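Local coordinates for protein AAR187Cp (Eremothecium gossypii, PDB 3ZIL) that probably regulates the establishment of sister-chromatid cohesion through cohesin, as the Wpl1 protein, of which this chain is the Wap1-domain part, at residues D25-D30 / L44-D49; H38-M43 / R129-N134. All blocks are in the same frame, centred on the assembly; numbering follows the deposited sequence.

Contact 1. Residues D25-D30 / L44-D49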
loop_
_atom_site.group_PDB
_atom_site.type_symbol
_atom_site.label_atom_id
_atom_site.label_comp_id
_atom_site.label_asym_id
_atom_site.label_seq_id
_atom_site.Cartn_x
_atom_site.Cartn_y
_atom_site.Cartn_z
ATOM N N ASP A 25 -6.400 -16.284 -36.923
ATOM C CA ASP A 25 -5.603 -17.451 -37.339
ATOM C C ASP A 25 -4.234 -16.994 -37.796
ATOM O O ASP A 25 -3.253 -17.643 -37.569
ATOM C CB ASP A 25 -6.252 -18.207 -38.503
ATOM C CG ASP A 25 -7.581 -18.810 -38.132
ATOM O OD1 ASP A 25 -7.872 -18.934 -36.929
ATOM O OD2 ASP A 25 -8.358 -19.129 -39.039
ATOM N N PHE A 26 -4.195 -15.876 -38.492
ATOM C CA PHE A 26 -2.938 -15.430 -38.968
ATOM C C PHE A 26 -2.054 -14.925 -37.820
ATOM O O PHE A 26 -0.899 -15.332 -37.677
ATOM C CB PHE A 26 -3.128 -14.353 -40.048
ATOM C CG PHE A 26 -1.840 -13.715 -40.460
ATOM C CD1 PHE A 26 -1.339 -12.615 -39.748
ATOM C CD2 PHE A 26 -1.086 -14.248 -41.521
ATOM C CE1 PHE A 26 -0.142 -12.026 -40.115
ATOM C CE2 PHE A 26 0.128 -13.674 -41.883
ATOM C CZ PHE A 26 0.597 -12.565 -41.179
ATOM N N ILE A 27 -2.583 -14.005 -37.023
ATOM C CA ILE A 27 -1.775 -13.278 -36.041
ATOM C C ILE A 27 -1.380 -14.226 -34.896
ATOM O O ILE A 27 -0.306 -14.074 -34.278
ATOM C CB ILE A 27 -2.539 -12.052 -35.464
ATOM C CG1 ILE A 27 -1.572 -10.908 -35.229
ATOM C CG2 ILE A 27 -3.269 -12.404 -34.190
ATOM C CD1 ILE A 27 -1.051 -10.346 -36.538
ATOM N N LEU A 28 -2.205 -15.224 -34.648
ATOM C CA LEU A 28 -1.887 -16.144 -33.543
ATOM C C LEU A 28 -0.971 -17.263 -34.036
ATOM O O LEU A 28 -1.290 -18.469 -33.942
ATOM C CB LEU A 28 -3.147 -16.682 -32.832
ATOM C CG LEU A 28 -4.144 -15.628 -32.271
ATOM C CD1 LEU A 28 -5.458 -16.304 -31.865
ATOM C CD2 LEU A 28 -3.574 -14.752 -31.122
ATOM N N SER A 29 0.220 -16.875 -34.494
ATOM C CA SER A 29 1.169 -17.851 -35.096
ATOM C C SER A 29 1.798 -18.709 -33.979
ATOM O O SER A 29 2.192 -18.185 -32.956
ATOM C CB SER A 29 2.280 -17.095 -35.846
ATOM O OG SER A 29 2.807 -16.092 -34.984
ATOM N N ASP A 30 1.874 -20.008 -34.185
ATOM C CA ASP A 30 2.614 -20.979 -33.303
ATOM C C ASP A 30 3.934 -20.461 -32.707
ATOM O O ASP A 30 4.951 -20.371 -33.429
ATOM C CB ASP A 30 2.887 -22.270 -34.136
ATOM C CG ASP A 30 3.260 -23.471 -33.259
ATOM O OD1 ASP A 30 3.868 -23.292 -32.160
ATOM O OD2 ASP A 30 2.963 -24.590 -33.704
ATOM N N LEU A 44 2.231 -6.926 -31.154
ATOM C CA LEU A 44 2.068 -5.480 -31.364
ATOM C C LEU A 44 0.913 -5.117 -32.280
ATOM O O LEU A 44 0.047 -4.237 -31.991
ATOM C CB LEU A 44 3.387 -4.842 -31.847
ATOM C CG LEU A 44 3.365 -3.339 -32.255
ATOM C CD1 LEU A 44 2.911 -2.565 -30.989
ATOM C CD2 LEU A 44 4.715 -2.823 -32.751
ATOM N N ARG A 45 0.862 -5.814 -33.397
ATOM C CA ARG A 45 -0.128 -5.603 -34.367
ATOM C C ARG A 45 -1.505 -5.982 -33.805
ATOM O O ARG A 45 -2.507 -5.305 -34.077
ATOM C CB ARG A 45 0.286 -6.399 -35.598
ATOM C CG ARG A 45 -0.807 -6.543 -36.649
ATOM C CD ARG A 45 -0.135 -7.082 -37.947
ATOM N NE ARG A 45 -1.109 -7.030 -39.007
ATOM C CZ ARG A 45 -1.016 -7.633 -40.181
ATOM N NH1 ARG A 45 0.045 -8.375 -40.487
ATOM N NH2 ARG A 45 -2.036 -7.508 -41.049
ATOM N N LEU A 46 -1.568 -7.019 -32.961
ATOM C CA LEU A 46 -2.833 -7.395 -32.313
ATOM C C LEU A 46 -3.377 -6.319 -31.341
ATOM O O LEU A 46 -4.610 -5.990 -31.360
ATOM C CB LEU A 46 -2.650 -8.712 -31.579
ATOM C CG LEU A 46 -3.750 -9.177 -30.620
ATOM C CD1 LEU A 46 -5.023 -9.405 -31.421
ATOM C CD2 LEU A 46 -3.322 -10.379 -29.723
ATOM N N CYS A 47 -2.465 -5.805 -30.508
ATOM C CA CYS A 47 -2.791 -4.807 -29.470
ATOM C C CYS A 47 -3.304 -3.588 -30.212
ATOM O O CYS A 47 -4.316 -2.983 -29.841
ATOM C CB CYS A 47 -1.564 -4.457 -28.618
ATOM S SG CYS A 47 -1.078 -5.884 -27.580
ATOM N N LEU A 48 -2.611 -3.241 -31.285
ATOM C CA LEU A 48 -2.958 -1.986 -32.001
ATOM C C LEU A 48 -4.352 -2.076 -32.710
ATOM O O LEU A 48 -5.171 -1.169 -32.601
ATOM C CB LEU A 48 -1.821 -1.545 -32.895
ATOM C CG LEU A 48 -1.880 -0.088 -33.416
ATOM C CD1 LEU A 48 -1.884 1.009 -32.344
ATOM C CD2 LEU A 48 -0.672 0.108 -34.300
ATOM N N ASP A 49 -4.655 -3.218 -33.326
ATOM C CA ASP A 49 -6.009 -3.529 -33.815
ATOM C C ASP A 49 -7.081 -3.451 -32.708
ATOM O O ASP A 49 -8.174 -2.864 -32.890
ATOM C CB ASP A 49 -5.996 -4.910 -34.473
ATOM C CG ASP A 49 -5.141 -4.937 -35.747
ATOM O OD1 ASP A 49 -4.715 -3.873 -36.218
ATOM O OD2 ASP A 49 -4.870 -6.008 -36.288
#

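Contact 2. Residues H38-M43 / R129-N134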
loop_
_atom_site.group_PDB
_atom_site.type_symbol
_atom_site.label_atom_id
_atom_site.label_comp_id
_atom_site.label_asym_id
_atom_site.label_seq_id
_atom_site.Cartn_x
_atom_site.Cartn_y
_atom_site.Cartn_z
ATOM N N HIS A 38 9.383 -11.824 -34.079
ATOM C CA HIS A 38 8.205 -12.044 -34.892
ATOM C C HIS A 38 7.013 -12.155 -33.971
ATOM O O HIS A 38 5.945 -11.578 -34.226
ATOM C CB HIS A 38 8.363 -13.307 -35.745
ATOM C CG HIS A 38 7.182 -13.580 -36.686
ATOM N ND1 HIS A 38 7.111 -13.066 -37.956
ATOM C CD2 HIS A 38 6.024 -14.359 -36.519
ATOM C CE1 HIS A 38 5.970 -13.492 -38.559
ATOM N NE2 HIS A 38 5.309 -14.288 -37.686
ATOM N N ARG A 39 7.144 -12.961 -32.927
ATOM C CA ARG A 39 6.081 -13.061 -31.901
ATOM C C ARG A 39 5.716 -11.665 -31.413
ATOM O O ARG A 39 4.521 -11.223 -31.464
ATOM C CB ARG A 39 6.528 -13.959 -30.749
ATOM C CG ARG A 39 5.585 -13.957 -29.519
ATOM C CD ARG A 39 6.004 -15.038 -28.482
ATOM N NE ARG A 39 5.524 -14.844 -27.100
ATOM C CZ ARG A 39 4.280 -14.982 -26.645
ATOM N NH1 ARG A 39 3.228 -15.216 -27.475
ATOM N NH2 ARG A 39 4.060 -14.800 -25.329
ATOM N N ARG A 40 6.746 -10.962 -30.945
ATOM C CA ARG A 40 6.543 -9.585 -30.461
ATOM C C ARG A 40 5.792 -8.709 -31.492
ATOM O O ARG A 40 4.958 -7.871 -31.103
ATOM C CB ARG A 40 7.860 -8.921 -30.092
ATOM C CG ARG A 40 7.646 -7.523 -29.580
ATOM C CD ARG A 40 8.934 -6.817 -29.221
ATOM N NE ARG A 40 9.831 -6.291 -30.262
ATOM C CZ ARG A 40 9.552 -6.034 -31.516
ATOM N NH1 ARG A 40 8.335 -6.252 -31.981
ATOM N NH2 ARG A 40 10.506 -5.545 -32.309
ATOM N N ASN A 41 6.136 -8.888 -32.773
ATOM C CA ASN A 41 5.572 -8.065 -33.827
ATOM C C ASN A 41 4.106 -8.386 -34.093
ATOM O O ASN A 41 3.278 -7.462 -34.280
ATOM C CB ASN A 41 6.430 -8.155 -35.107
ATOM C CG ASN A 41 7.735 -7.315 -34.986
ATOM O OD1 ASN A 41 8.026 -6.738 -33.935
ATOM N ND2 ASN A 41 8.510 -7.280 -36.018
ATOM N N ASN A 42 3.771 -9.682 -34.080
ATOM C CA ASN A 42 2.375 -10.060 -34.189
ATOM C C ASN A 42 1.637 -9.512 -32.958
ATOM O O ASN A 42 0.503 -9.069 -33.091
ATOM C CB ASN A 42 2.170 -11.586 -34.265
ATOM C CG ASN A 42 2.604 -12.162 -35.643
ATOM O OD1 ASN A 42 2.635 -13.339 -35.838
ATOM N ND2 ASN A 42 2.913 -11.317 -36.555
ATOM N N MET A 43 2.246 -9.593 -31.784
ATOM C CA MET A 43 1.477 -9.154 -30.540
ATOM C C MET A 43 1.223 -7.636 -30.658
ATOM O O MET A 43 0.133 -7.105 -30.285
ATOM C CB MET A 43 2.238 -9.540 -29.234
ATOM C CG MET A 43 1.428 -9.174 -27.933
ATOM S SD MET A 43 2.481 -9.796 -26.555
ATOM C CE MET A 43 2.402 -11.584 -26.712
ATOM N N ARG A 129 11.046 0.192 -39.578
ATOM C CA ARG A 129 10.441 1.515 -39.481
ATOM C C ARG A 129 8.979 1.442 -39.124
ATOM O O ARG A 129 8.468 2.183 -38.262
ATOM C CB ARG A 129 10.604 2.300 -40.807
ATOM C CG ARG A 129 9.885 3.651 -40.835
ATOM C CD ARG A 129 9.252 3.942 -42.196
ATOM N NE ARG A 129 8.467 5.186 -42.279
ATOM C CZ ARG A 129 7.190 5.265 -42.667
ATOM N NH1 ARG A 129 6.510 4.164 -42.988
ATOM N NH2 ARG A 129 6.579 6.453 -42.725
ATOM N N LEU A 130 8.242 0.603 -39.842
ATOM C CA LEU A 130 6.806 0.493 -39.558
ATOM C C LEU A 130 6.497 -0.040 -38.116
ATOM O O LEU A 130 5.473 0.389 -37.518
ATOM C CB LEU A 130 6.116 -0.351 -40.584
ATOM C CG LEU A 130 4.584 -0.379 -40.540
ATOM C CD1 LEU A 130 3.958 1.027 -40.491
ATOM C CD2 LEU A 130 4.065 -1.146 -41.753
ATOM N N VAL A 131 7.347 -0.990 -37.628
ATOM C CA VAL A 131 7.269 -1.562 -36.278
ATOM C C VAL A 131 7.389 -0.384 -35.302
ATOM O O VAL A 131 6.546 -0.224 -34.403
ATOM C CB VAL A 131 8.298 -2.712 -36.031
ATOM C CG1 VAL A 131 8.541 -2.905 -34.517
ATOM C CG2 VAL A 131 7.803 -4.065 -36.600
ATOM N N LYS A 132 8.398 0.484 -35.507
ATOM C CA LYS A 132 8.649 1.599 -34.607
ATOM C C LYS A 132 7.511 2.621 -34.653
ATOM O O LYS A 132 7.059 3.131 -33.609
ATOM C CB LYS A 132 9.966 2.295 -34.961
ATOM C CG LYS A 132 11.230 1.561 -34.609
ATOM C CD LYS A 132 12.372 2.309 -35.305
ATOM C CE LYS A 132 13.610 2.242 -34.450
ATOM N NZ LYS A 132 14.371 1.205 -35.118
ATOM N N LEU A 133 7.025 2.933 -35.859
ATOM C CA LEU A 133 5.827 3.797 -35.966
ATOM C C LEU A 133 4.634 3.188 -35.266
ATOM O O LEU A 133 3.869 3.903 -34.609
ATOM C CB LEU A 133 5.418 4.018 -37.402
ATOM C CG LEU A 133 5.553 5.352 -38.117
ATOM C CD1 LEU A 133 6.645 6.269 -37.573
ATOM C CD2 LEU A 133 5.743 4.999 -39.588
ATOM N N ASN A 134 4.406 1.888 -35.459
ATOM C CA ASN A 134 3.251 1.206 -34.822
ATOM C C ASN A 134 3.326 1.241 -33.307
ATOM O O ASN A 134 2.312 1.387 -32.604
ATOM C CB ASN A 134 3.107 -0.265 -35.297
ATOM C CG ASN A 134 2.358 -0.383 -36.631
ATOM O OD1 ASN A 134 1.757 0.577 -37.130
ATOM N ND2 ASN A 134 2.374 -1.560 -37.189
#

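Contact 1. Residues D25-D30 / L44-D49
Ile27 lays its terminal methyl along the aliphatic part of Arg45. Its CD1 is 3.7 Å from Arg45 CD and 3.8 Å from Arg45 CG. Arg45 offers this length because its chain runs extended from CG to NE, with CG anti to the backbone N (chi1 167°). Further out, the guanidinium reaches the Phe26 ring, where NH1 lies 3.7 Å from Phe26 CE1. The two side chains cross at about a right angle, and ring and guanidinium planes stand 58° apart, so this is an oblique contact and not a flat stack. The fold is the all-helical Wap1 domain, and here the end of helix 20-27 rests against helix 36-52. Ile27 and Leu46 are the buried pair, in looser apolar contact, with Ile27 CG1 4.4 Å from Leu46 CB. Phe26 and Arg45 form the exposed flank. Past Ile27 the chain leaves the helix through an inverse gamma turn centred on Leu28, closed by a weak hydrogen bond from Ser29 N to Ile27 O. The Leu28 side chain packs on Glu67, Val68 and Trp71 of helix 54-72. Asp25 OD1 makes a salt bridge with Arg64 of that same helix.

Contact 2. Residues H38-M43 / R129-N134
Val131 meets the amide of Asn41 with one methyl, CG2, which sits 3.3 Å from Asn41 ND2 and 3.6 Å from Asn41 CG. This joins two helices of the all-helical Wap1 domain, 36-52 and the first turns of 129-141. The backbones are nearest at the same two residues, with CA atoms of Asn41 and Val131 7.2 Å apart. The tight part is the methyl against the amide, the two side chains crossing at about a right angle. Asn41 CG stands anti to the carbonyl carbon and beside the backbone N (chi1 -76°), which brings the amide up to the valine. Val131 and Asn41 are both partly exposed, while Arg40 is buried. Putting an alanine at Asn41 would probably leave Val131 CG2 without its amide neighbour and open a gap between the helices. No hydrogen bond spans the two segments. Ile125, in the loop before helix 129-141, touches both Arg40 and Val131. The other methyl is more loosely held. The modelled Arg40 NH1 and Asn41 OD1 crowd each other, so the exact places of the guanidinium end and the amide oxygen are doubtful; as modelled, Arg40 NH2 approaches Val131 CG1 obliquely at 4.0 Å.

Contacts 1 and 2 share helix 36-52, and their centres are 10 Å apart. Their segments alternate along the chain: 25-30, 38-43, 44-49, then 129-134 after 79 further residues. Helix 36-52 thus links helix 20-27, its predecessor in the chain, with the distant helix 129-141. The contacts also touch directly. Ser29 OG and Asn42 OD1 are 2.9 Å apart, a probable hydrogen bond, and Leu44 CD2 packs on Val131 O at 3.6 Å. The centres of both contacts lie about 35 Å from the centre of the chain, on the same side of it. Together they join three helices near the N-terminal end of this elongated helical domain.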